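Local coordinates for protein NH(3)-dependent NAD(+) synthetase (PDB 3FIU) that belongs to the NAD synthase family of the HUP clan and carries adenosine monophosphate, pyrophosphate and magnesium on a parallel alpha/beta fold, at residues A145-M150 with I213-L217; L16-L20 with I163-V167; I90-Y94 with A119-R124; F32-L36 with L128-A132. All coordinates share one frame; numbering follows the deposited sequence.

In the fold
Three of the four contacts supply residues to one site, in which AMP, pyrophosphate and magnesium are bound. Contacts 3 and 4 share helix 113-135, have centres about 14 Å apart and both touch AMP: Arg124 at its base, Gly35 at its ribose. Contact 1 comes in from the other side of the chain's centre, about 27 Å from contact 3 between centres, and brings Glu147 to the magnesium. Contact 2 lies between contacts 1 and 4, with the Leu166 side chain about 7 Å from AMP and from pyrophosphate; it touches contact 1 where Ala145 CB meets Val167 O at 3.3 Å and contact 4 where Leu20 O meets Phe32 CZ at 3.5 Å. Contacts 2, 3 and 4 also reach the second subunit.

Contact 1 (A145-M150 with I213-L217); sequences ACEWYM and IDDFL. With MG (magnesium ion), chain E.
Ile213 touches Cys146 and Met150 with two separate branches and has more surface buried here than any other residue of the pair. Its CG2 methyl sits 3.9 Å from Cys146 CB, while its CD1 reaches one helical turn further along, 3.9 Å from Met150 CG. Met150 comes tip to tip with that CD1: bends at chi2 (-74°) and again at chi3 curl SD and CE round the methyl. Cys146 is buried between Ile213 and Leu217, its SG 4.2 Å from Leu217 CD1. The methyls of Leu217 are likewise divided, with CD1 3.9 Å from Ala145 CB and CD2 3.8 Å from Tyr149 CG, where the two side chains run antiparallel alongside one another. Phe216 adds an oblique aromatic contact, its ring centroid 5.4 Å from that of Tyr149 and the planes at 58°; the Tyr149 OH lies near the Phe216 plane, at the ring edge by CE2. All this joins helix 145-150 to helix 210-218, whose short segments cross at 81° with axes 10.2 Å apart. Asp214 directs its carboxylate elsewhere, to the backbone N of Lys171 and of Ser172 at the start of helix 171-180. Glu147 points away from helix 210-218: its OE1 binds magnesium at 2.2 Å, a metal shared with Asp41, and its OE2 accepts a bond from a water that is also a metal ligand. One short helix thus carries apolar carbon and sulfur packing on one side and a metal-binding carboxylate on another, consistent with a coupling between the two.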
# COMPACT_ATOMS: atom_id res chain seq x y z
N ALA A 145 -7.95 2.54 17.17
CA ALA A 145 -9.35 2.66 16.71
C ALA A 145 -9.73 4.07 16.28
O ALA A 145 -10.55 4.23 15.35
CB ALA A 145 -10.34 2.11 17.74
N CYS A 146 -9.14 5.08 16.93
CA CYS A 146 -9.41 6.49 16.56
C CYS A 146 -8.89 6.86 15.17
O CYS A 146 -9.64 7.37 14.32
CB CYS A 146 -8.83 7.46 17.58
SG CYS A 146 -9.38 7.19 19.29
N GLU A 147 -7.60 6.63 14.95
CA GLU A 147 -7.01 6.85 13.62
C GLU A 147 -7.75 6.07 12.54
O GLU A 147 -8.07 6.63 11.48
CB GLU A 147 -5.53 6.48 13.62
CG GLU A 147 -4.79 7.18 14.72
CD GLU A 147 -3.37 6.64 14.92
OE1 GLU A 147 -2.47 7.48 15.02
OE2 GLU A 147 -3.15 5.42 14.94
N TRP A 148 -8.04 4.81 12.81
CA TRP A 148 -8.78 3.99 11.87
C TRP A 148 -10.15 4.64 11.50
O TRP A 148 -10.44 4.93 10.32
CB TRP A 148 -8.93 2.55 12.39
CG TRP A 148 -9.17 1.59 11.24
CD1 TRP A 148 -10.32 0.91 10.95
CD2 TRP A 148 -8.24 1.27 10.18
NE1 TRP A 148 -10.16 0.17 9.79
CE2 TRP A 148 -8.88 0.36 9.31
CE3 TRP A 148 -6.91 1.64 9.91
CZ2 TRP A 148 -8.26 -0.18 8.19
CZ3 TRP A 148 -6.28 1.11 8.76
CH2 TRP A 148 -6.96 0.21 7.92
N TYR A 149 -10.96 4.90 12.51
CA TYR A 149 -12.27 5.52 12.28
C TYR A 149 -12.21 6.88 11.57
O TYR A 149 -13.06 7.19 10.71
CB TYR A 149 -13.08 5.65 13.59
CG TYR A 149 -14.54 5.96 13.32
CD1 TYR A 149 -15.46 4.93 13.11
CD2 TYR A 149 -14.98 7.27 13.23
CE1 TYR A 149 -16.82 5.22 12.83
CE2 TYR A 149 -16.34 7.58 12.96
CZ TYR A 149 -17.23 6.54 12.75
OH TYR A 149 -18.56 6.85 12.48
N MET A 150 -11.24 7.70 11.94
CA MET A 150 -11.13 9.03 11.38
C MET A 150 -10.45 8.98 9.99
O MET A 150 -10.35 10.00 9.30
CB MET A 150 -10.35 9.94 12.32
CG MET A 150 -11.00 10.09 13.71
SD MET A 150 -12.45 11.16 13.55
CE MET A 150 -11.67 12.77 13.48
N ILE A 213 -13.38 11.67 20.41
CA ILE A 213 -13.47 10.52 19.51
C ILE A 213 -13.68 9.23 20.29
O ILE A 213 -14.51 8.40 19.90
CB ILE A 213 -12.23 10.41 18.53
CG1 ILE A 213 -12.01 11.71 17.73
CG2 ILE A 213 -12.38 9.19 17.59
CD1 ILE A 213 -10.59 11.83 17.17
N ASP A 214 -12.97 9.06 21.41
CA ASP A 214 -13.06 7.83 22.19
C ASP A 214 -14.50 7.68 22.74
O ASP A 214 -15.08 6.59 22.70
CB ASP A 214 -12.13 7.85 23.41
CG ASP A 214 -10.66 7.53 23.07
OD1 ASP A 214 -10.34 7.19 21.91
OD2 ASP A 214 -9.83 7.59 24.02
N ASP A 215 -15.03 8.75 23.31
CA ASP A 215 -16.42 8.74 23.82
C ASP A 215 -17.40 8.34 22.68
O ASP A 215 -18.25 7.46 22.86
CB ASP A 215 -16.77 10.10 24.38
CG ASP A 215 -16.10 10.38 25.73
OD1 ASP A 215 -16.23 11.52 26.20
OD2 ASP A 215 -15.47 9.47 26.29
N PHE A 216 -17.24 8.94 21.51
CA PHE A 216 -18.09 8.56 20.37
C PHE A 216 -18.00 7.06 20.09
O PHE A 216 -19.01 6.37 20.03
CB PHE A 216 -17.77 9.41 19.14
CG PHE A 216 -18.48 8.95 17.89
CD1 PHE A 216 -19.83 9.29 17.68
CD2 PHE A 216 -17.82 8.19 16.94
CE1 PHE A 216 -20.50 8.88 16.52
CE2 PHE A 216 -18.48 7.78 15.78
CZ PHE A 216 -19.82 8.12 15.58
N LEU A 217 -16.78 6.52 20.00
CA LEU A 217 -16.62 5.11 19.71
C LEU A 217 -17.30 4.25 20.78
O LEU A 217 -17.76 3.15 20.50
CB LEU A 217 -15.13 4.73 19.55
CG LEU A 217 -14.37 5.36 18.36
CD1 LEU A 217 -12.86 5.04 18.44
CD2 LEU A 217 -14.95 4.96 17.00
MG MG E . -0.36 7.20 15.56
O HOH W 1 -0.57 5.26 14.46

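Contact 2 (L16-L20 with I163-V167); sequences LVNWL and ILPLV
Leu16 and Pro165 mark the nearest approach of the backbones, CA to CA 6.7 Å, where just over one turn of helix 9-25 lies against an irregular segment. That segment has an extended Ile163 and then folds into a type I beta turn from Leu164 to Val167, which presents the Pro165 ring and carbonyl to the helix. Trp19 reaches out from the helix to meet Ile163 coming the other way. With its CG anti to the backbone N (chi1 177°), the indole is carried out until its six-membered ring slips under Ile163, whose CD1 makes a CH-pi contact over the face, 3.9 Å from the centroid and 28° off the normal. Packing is tight here, Trp19 CH2 to Ile163 CG1 measuring 3.2 Å. Pro165 CB stands at the same end of the indole, 3.9 Å from Trp19 CZ3. Leu20 fills the angle between the two loop residues with one methyl: CD2 is 3.8 Å from Ile163 CD1 and 4.0 Å from Pro165 CB. Leu16 turns both methyls toward the Pro165 carbonyl oxygen, CD1 and CD2 each 3.5 Å from Pro165 O. Helix 40-51 closes the next side through Leu48, which touches Leu16, Leu20 and Leu166, while the loop is tied back by backbone hydrogen bonding between Ile163 and Gly141, just past strand 137-139. From the second subunit, Phe249 packs on Leu16 and Thr246 on Trp19, and Leu164 makes backbone hydrogen bonds to that chain, so the meeting of helix 9-25 and the loop is part of the interface between the two subunits.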
# COMPACT_ATOMS: atom_id res chain seq x y z
N LEU A 16 -2.76 -9.64 23.63
CA LEU A 16 -2.16 -9.08 22.43
C LEU A 16 -0.81 -9.71 22.12
O LEU A 16 -0.52 -10.06 20.97
CB LEU A 16 -2.04 -7.58 22.61
CG LEU A 16 -2.47 -6.67 21.48
CD1 LEU A 16 -3.58 -7.29 20.60
CD2 LEU A 16 -2.86 -5.32 22.05
N VAL A 17 0.01 -9.89 23.16
CA VAL A 17 1.33 -10.53 23.03
C VAL A 17 1.19 -11.98 22.51
O VAL A 17 1.92 -12.41 21.61
CB VAL A 17 2.14 -10.49 24.37
CG1 VAL A 17 3.40 -11.31 24.26
CG2 VAL A 17 2.50 -9.04 24.76
N ASN A 18 0.24 -12.72 23.08
CA ASN A 18 -0.02 -14.10 22.65
C ASN A 18 -0.47 -14.13 21.18
O ASN A 18 0.05 -14.92 20.38
CB ASN A 18 -1.10 -14.74 23.52
CG ASN A 18 -0.62 -15.04 24.95
OD1 ASN A 18 0.58 -15.21 25.20
ND2 ASN A 18 -1.56 -15.12 25.88
N TRP A 19 -1.39 -13.23 20.85
CA TRP A 19 -1.91 -13.09 19.48
C TRP A 19 -0.81 -12.68 18.49
O TRP A 19 -0.70 -13.27 17.40
CB TRP A 19 -3.08 -12.12 19.47
CG TRP A 19 -3.66 -11.85 18.10
CD1 TRP A 19 -4.53 -12.64 17.41
CD2 TRP A 19 -3.40 -10.71 17.27
NE1 TRP A 19 -4.84 -12.05 16.19
CE2 TRP A 19 -4.16 -10.87 16.08
CE3 TRP A 19 -2.61 -9.55 17.42
CZ2 TRP A 19 -4.13 -9.93 15.05
CZ3 TRP A 19 -2.58 -8.62 16.39
CH2 TRP A 19 -3.36 -8.81 15.23
N LEU A 20 0.00 -11.69 18.84
CA LEU A 20 1.12 -11.32 17.99
C LEU A 20 2.04 -12.51 17.75
O LEU A 20 2.42 -12.79 16.60
CB LEU A 20 1.91 -10.15 18.58
CG LEU A 20 1.30 -8.77 18.41
CD1 LEU A 20 2.06 -7.77 19.28
CD2 LEU A 20 1.25 -8.31 16.93
N ILE A 163 -0.07 -6.54 10.10
CA ILE A 163 -0.76 -6.88 11.34
C ILE A 163 -0.98 -5.60 12.14
O ILE A 163 -0.07 -4.76 12.21
CB ILE A 163 0.03 -7.96 12.15
CG1 ILE A 163 -0.80 -8.46 13.34
CG2 ILE A 163 1.42 -7.45 12.59
CD1 ILE A 163 -0.31 -9.85 13.86
N LEU A 164 -2.18 -5.47 12.70
CA LEU A 164 -2.62 -4.27 13.39
C LEU A 164 -3.08 -4.59 14.82
O LEU A 164 -4.28 -4.76 15.08
CB LEU A 164 -3.74 -3.55 12.59
CG LEU A 164 -3.48 -3.06 11.14
CD1 LEU A 164 -4.72 -2.35 10.55
CD2 LEU A 164 -2.28 -2.13 11.05
N PRO A 165 -2.13 -4.68 15.77
CA PRO A 165 -2.51 -5.03 17.15
C PRO A 165 -3.33 -3.98 17.90
O PRO A 165 -4.00 -4.33 18.87
CB PRO A 165 -1.16 -5.26 17.85
CG PRO A 165 -0.19 -4.38 17.09
CD PRO A 165 -0.67 -4.44 15.62
N LEU A 166 -3.26 -2.70 17.51
CA LEU A 166 -3.88 -1.64 18.31
C LEU A 166 -5.23 -1.18 17.76
O LEU A 166 -5.86 -0.29 18.33
CB LEU A 166 -2.95 -0.41 18.45
CG LEU A 166 -1.51 -0.71 18.93
CD1 LEU A 166 -0.76 0.60 19.06
CD2 LEU A 166 -1.49 -1.45 20.24
N VAL A 167 -5.67 -1.78 16.66
CA VAL A 167 -6.74 -1.16 15.86
C VAL A 167 -8.12 -1.19 16.56
O VAL A 167 -9.00 -0.43 16.21
CB VAL A 167 -6.75 -1.76 14.42
CG1 VAL A 167 -7.39 -3.16 14.42
CG2 VAL A 167 -7.40 -0.79 13.39

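Contact 3 (I90-Y94 with A119-R124); sequences IQPAY and AQARLR. With AMP (adenosine monophosphate), chain G.
Ile90 CD1 lies over one face of the Arg124 guanidinium, 3.7 Å from NH2 and offset toward the rim, while the adenine of AMP covers the opposite face. The protein has the alpha/beta fold of the HUP clan; here helix 113-135 brings Arg124 to the base. The arginine chain runs extended from CG to NE, laying CD and NE along the purine, with NE 3.4 Å from AMP C6. Ile90 gets its methyl there because CG1 sits between its backbone N and carbonyl carbon (chi1 70°), and the same CD1 rests 3.7 Å from Gln120 CB. Gln120 in turn covers one face of the Tyr94 ring: its CG makes a CH-pi contact 4.1 Å from the centroid, and the amide stands at 85° to the ring with OE1 over the ring centre, 3.7 Å above its plane. Helix 91-100 docks further through Tyr94, since Leu123 CD1 packs 3.7 Å from Tyr94 CB and Ala119 CB reaches the ring edge, in plane, 3.9 Å from Tyr94 CE2. Further out, Met126 of the second subunit packs on Ala119 and Leu123, and Tyr127 of helix 113-135 in this chain backs Ile90 and Ala93. On the ligand side, a hydrogen bond from Arg124 NE to Leu61 O would fix the rotation of the guanidinium, and the backbone N of the same Leu61 is hydrogen-bonded to AMP.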
# COMPACT_ATOMS: atom_id res chain seq x y z
N ILE A 90 15.12 9.78 5.58
CA ILE A 90 14.39 9.53 4.35
C ILE A 90 14.51 10.73 3.44
O ILE A 90 13.95 10.75 2.33
CB ILE A 90 12.88 9.14 4.60
CG1 ILE A 90 12.08 10.35 5.13
CG2 ILE A 90 12.82 7.97 5.56
CD1 ILE A 90 10.57 10.16 5.08
N GLN A 91 15.26 11.75 3.89
CA GLN A 91 15.31 13.00 3.13
C GLN A 91 15.88 12.86 1.70
O GLN A 91 15.32 13.42 0.76
CB GLN A 91 15.97 14.15 3.95
CG GLN A 91 15.70 15.58 3.40
CD GLN A 91 14.23 15.97 3.51
OE1 GLN A 91 13.54 15.53 4.43
NE2 GLN A 91 13.75 16.78 2.57
N PRO A 92 17.03 12.16 1.53
CA PRO A 92 17.57 11.97 0.16
C PRO A 92 16.58 11.32 -0.81
O PRO A 92 16.39 11.80 -1.94
CB PRO A 92 18.78 11.03 0.37
CG PRO A 92 19.21 11.32 1.76
CD PRO A 92 17.95 11.61 2.55
N ALA A 93 15.97 10.23 -0.37
CA ALA A 93 14.97 9.54 -1.18
C ALA A 93 13.75 10.44 -1.43
O ALA A 93 13.23 10.52 -2.57
CB ALA A 93 14.58 8.25 -0.51
N TYR A 94 13.32 11.14 -0.38
CA TYR A 94 12.13 12.01 -0.52
C TYR A 94 12.42 13.15 -1.54
O TYR A 94 11.60 13.44 -2.41
CB TYR A 94 11.62 12.55 0.85
CG TYR A 94 10.56 13.58 0.63
CD1 TYR A 94 10.83 14.95 0.76
CD2 TYR A 94 9.30 13.20 0.16
CE1 TYR A 94 9.85 15.89 0.47
CE2 TYR A 94 8.32 14.13 -0.14
CZ TYR A 94 8.61 15.48 0.02
OH TYR A 94 7.61 16.39 -0.28
N ALA A 119 3.57 11.12 0.80
CA ALA A 119 4.76 10.54 0.14
C ALA A 119 5.75 10.04 1.18
O ALA A 119 6.33 8.95 1.04
CB ALA A 119 5.43 11.56 -0.72
N GLN A 120 5.96 10.82 2.24
CA GLN A 120 6.91 10.39 3.28
C GLN A 120 6.40 9.15 3.99
O GLN A 120 7.19 8.26 4.32
CB GLN A 120 7.25 11.51 4.26
CG GLN A 120 7.94 12.67 3.57
CD GLN A 120 8.31 13.83 4.48
OE1 GLN A 120 9.08 14.72 4.08
NE2 GLN A 120 7.79 13.84 5.67
N ALA A 121 5.09 9.06 4.22
CA ALA A 121 4.56 7.87 4.89
C ALA A 121 4.74 6.61 4.04
O ALA A 121 4.99 5.55 4.55
CB ALA A 121 3.07 8.06 5.21
N ARG A 122 4.60 6.75 2.73
CA ARG A 122 4.76 5.64 1.82
C ARG A 122 6.25 5.26 1.68
O ARG A 122 6.56 4.11 1.53
CB ARG A 122 4.18 6.02 0.47
CG ARG A 122 2.64 6.18 0.56
CD ARG A 122 2.03 6.65 -0.76
NE ARG A 122 0.57 6.74 -0.55
CZ ARG A 122 -0.19 7.79 -0.84
NH1 ARG A 122 0.33 8.84 -1.48
NH2 ARG A 122 -1.50 7.75 -0.53
N LEU A 123 7.13 6.25 1.72
CA LEU A 123 8.56 5.91 1.82
C LEU A 123 8.86 5.06 3.06
O LEU A 123 9.60 4.06 2.99
CB LEU A 123 9.43 7.15 1.85
CG LEU A 123 9.76 7.79 0.51
CD1 LEU A 123 10.55 9.05 0.77
CD2 LEU A 123 10.55 6.81 -0.37
N ARG A 124 8.30 5.44 4.21
CA ARG A 124 8.50 4.64 5.42
C ARG A 124 7.99 3.21 5.24
O ARG A 124 8.64 2.29 5.67
CB ARG A 124 7.84 5.32 6.64
CG ARG A 124 8.61 6.62 6.99
CD ARG A 124 8.29 7.19 8.40
NE ARG A 124 8.96 8.48 8.54
CZ ARG A 124 8.38 9.67 8.35
NH1 ARG A 124 7.08 9.78 8.06
NH2 ARG A 124 9.11 10.77 8.46
P AMP G . 1.22 9.08 13.17
O1P AMP G . 0.01 8.33 13.70
O2P AMP G . 0.96 9.69 11.78
O3P AMP G . 1.93 10.02 14.09
O5' AMP G . 2.31 7.95 12.78
C5' AMP G . 1.87 6.74 12.13
C4' AMP G . 3.01 5.73 12.16
O4' AMP G . 4.00 6.05 11.18
C3' AMP G . 3.79 5.74 13.47
O3' AMP G . 3.07 4.98 14.43
C2' AMP G . 5.10 5.08 13.05
O2' AMP G . 4.98 3.64 13.06
C1' AMP G . 5.28 5.59 11.62
N9 AMP G . 6.17 6.77 11.65
C8 AMP G . 5.81 8.08 11.62
N7 AMP G . 6.89 8.90 11.68
C5 AMP G . 7.97 8.09 11.78
C6 AMP G . 9.43 8.30 11.87
N6 AMP G . 9.95 9.55 11.92
N1 AMP G . 10.18 7.19 11.92
C2 AMP G . 9.70 5.93 11.90
N3 AMP G . 8.37 5.65 11.81
C4 AMP G . 7.50 6.70 11.74

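Contact 4 (F32-L36 with L128-A132); sequences FVIGL and LYAYA. With AMP (adenosine monophosphate), chain G.
Val33 CG2 meets the Tyr131 ring obliquely, nearest Tyr131 CD2 at 3.6 Å. The ring itself stacks with Tyr135, takes Phe104 of the second subunit edge-to-face, and is tethered at its far end by a hydrogen bond between Tyr131 OH and Thr57 OG1. A chi1 of -174° swings the ring away from its own backbone N and carries it toward the strand, where CD2 meets Val33. The other Val33 methyl, CG1, turns to the helix backbone, 3.6 Å from Leu128 O and 3.9 Å from Ala132 CB. One valine thus touches three residues spread over a turn of helix. Here a central strand of a Rossmann-like parallel sheet, 31-35, is covered by helix 113-135, which leads into the neighbouring strand 137-139; the strand and helix segments run nearly antiparallel, at 162°, with axes 8.6 Å apart. Further along the strand, Leu128 presses on the backbone: CD2 lies 3.4 Å from Gly35 N and 3.6 Å from Ile34 C, against the peptide joining these two residues. Just beyond, Gly35 meets AMP with backbone atoms. Gly35 O accepts a hydrogen bond from AMP O2' at 2.6 Å, and Gly35 CA comes within 3.5 Å of AMP N3.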
# COMPACT_ATOMS: atom_id res chain seq x y z
N PHE A 32 9.33 -9.39 13.79
CA PHE A 32 8.65 -8.15 13.52
C PHE A 32 9.58 -7.04 13.13
O PHE A 32 10.77 -7.02 13.48
CB PHE A 32 7.91 -7.69 14.80
CG PHE A 32 6.96 -8.72 15.36
CD1 PHE A 32 7.32 -9.49 16.47
CD2 PHE A 32 5.70 -8.91 14.77
CE1 PHE A 32 6.44 -10.47 16.97
CE2 PHE A 32 4.80 -9.86 15.28
CZ PHE A 32 5.19 -10.66 16.38
N VAL A 33 9.01 -6.07 12.43
CA VAL A 33 9.67 -4.79 12.23
C VAL A 33 8.60 -3.71 12.42
O VAL A 33 7.39 -3.93 12.11
CB VAL A 33 10.42 -4.72 10.86
CG1 VAL A 33 9.45 -4.81 9.68
CG2 VAL A 33 11.31 -3.42 10.75
N ILE A 34 9.03 -2.56 12.92
CA ILE A 34 8.11 -1.49 13.26
C ILE A 34 8.81 -0.14 13.08
O ILE A 34 9.99 -0.04 13.37
CB ILE A 34 7.57 -1.65 14.69
CG1 ILE A 34 6.48 -0.60 14.95
CG2 ILE A 34 8.69 -1.49 15.73
CD1 ILE A 34 5.57 -0.97 16.08
N GLY A 35 8.10 0.84 12.52
CA GLY A 35 8.63 2.21 12.46
C GLY A 35 8.34 2.95 13.77
O GLY A 35 7.18 3.01 14.22
N LEU A 36 9.39 3.49 14.39
CA LEU A 36 9.24 4.22 15.66
C LEU A 36 9.35 5.71 15.47
O LEU A 36 10.43 6.23 15.14
CB LEU A 36 10.27 3.76 16.70
CG LEU A 36 10.10 2.55 17.59
CD1 LEU A 36 11.21 2.63 18.63
CD2 LEU A 36 8.76 2.53 18.30
N LEU A 128 10.23 -0.27 5.75
CA LEU A 128 9.74 -1.39 6.56
C LEU A 128 9.63 -2.71 5.81
O LEU A 128 10.07 -3.74 6.33
CB LEU A 128 8.38 -1.04 7.20
CG LEU A 128 8.50 0.09 8.24
CD1 LEU A 128 7.13 0.65 8.53
CD2 LEU A 128 9.19 -0.40 9.50
N TYR A 129 9.04 -2.67 4.62
CA TYR A 129 8.91 -3.84 3.75
C TYR A 129 10.24 -4.32 3.15
O TYR A 129 10.41 -5.50 2.96
CB TYR A 129 7.82 -3.60 2.67
CG TYR A 129 6.47 -3.90 3.28
CD1 TYR A 129 5.70 -2.88 3.88
CD2 TYR A 129 6.03 -5.23 3.40
CE1 TYR A 129 4.49 -3.19 4.53
CE2 TYR A 129 4.85 -5.54 4.02
CZ TYR A 129 4.07 -4.52 4.59
OH TYR A 129 2.88 -4.85 5.23
N ALA A 130 11.16 -3.41 2.83
CA ALA A 130 12.51 -3.82 2.40
C ALA A 130 13.20 -4.61 3.52
O ALA A 130 13.83 -5.66 3.26
CB ALA A 130 13.37 -2.59 2.02
N TYR A 131 13.11 -4.09 4.75
CA TYR A 131 13.69 -4.82 5.90
C TYR A 131 13.00 -6.17 6.11
O TYR A 131 13.65 -7.21 6.22
CB TYR A 131 13.60 -3.99 7.20
CG TYR A 131 14.33 -4.68 8.34
CD1 TYR A 131 15.68 -4.42 8.58
CD2 TYR A 131 13.68 -5.62 9.14
CE1 TYR A 131 16.36 -5.08 9.61
CE2 TYR A 131 14.36 -6.28 10.17
CZ TYR A 131 15.71 -6.01 10.39
OH TYR A 131 16.39 -6.66 11.41
N ALA A 132 11.68 -6.14 6.17
CA ALA A 132 10.87 -7.32 6.45
C ALA A 132 11.19 -8.46 5.47
O ALA A 132 11.33 -9.64 5.87
CB ALA A 132 9.38 -6.95 6.38
P AMP G . 1.22 9.08 13.17
O1P AMP G . 0.01 8.33 13.70
O2P AMP G . 0.96 9.69 11.78
O3P AMP G . 1.93 10.02 14.09
O5' AMP G . 2.31 7.95 12.78
C5' AMP G . 1.87 6.74 12.13
C4' AMP G . 3.01 5.73 12.16
O4' AMP G . 4.00 6.05 11.18
C3' AMP G . 3.79 5.74 13.47
O3' AMP G . 3.07 4.98 14.43
C2' AMP G . 5.10 5.08 13.05
O2' AMP G . 4.98 3.64 13.06
C1' AMP G . 5.28 5.59 11.62
N9 AMP G . 6.17 6.77 11.65
C8 AMP G . 5.81 8.08 11.62
N7 AMP G . 6.89 8.90 11.68
C5 AMP G . 7.97 8.09 11.78
C6 AMP G . 9.43 8.30 11.87
N6 AMP G . 9.95 9.55 11.92
N1 AMP G . 10.18 7.19 11.92
C2 AMP G . 9.70 5.93 11.90
N3 AMP G . 8.37 5.65 11.81
C4 AMP G . 7.50 6.70 11.74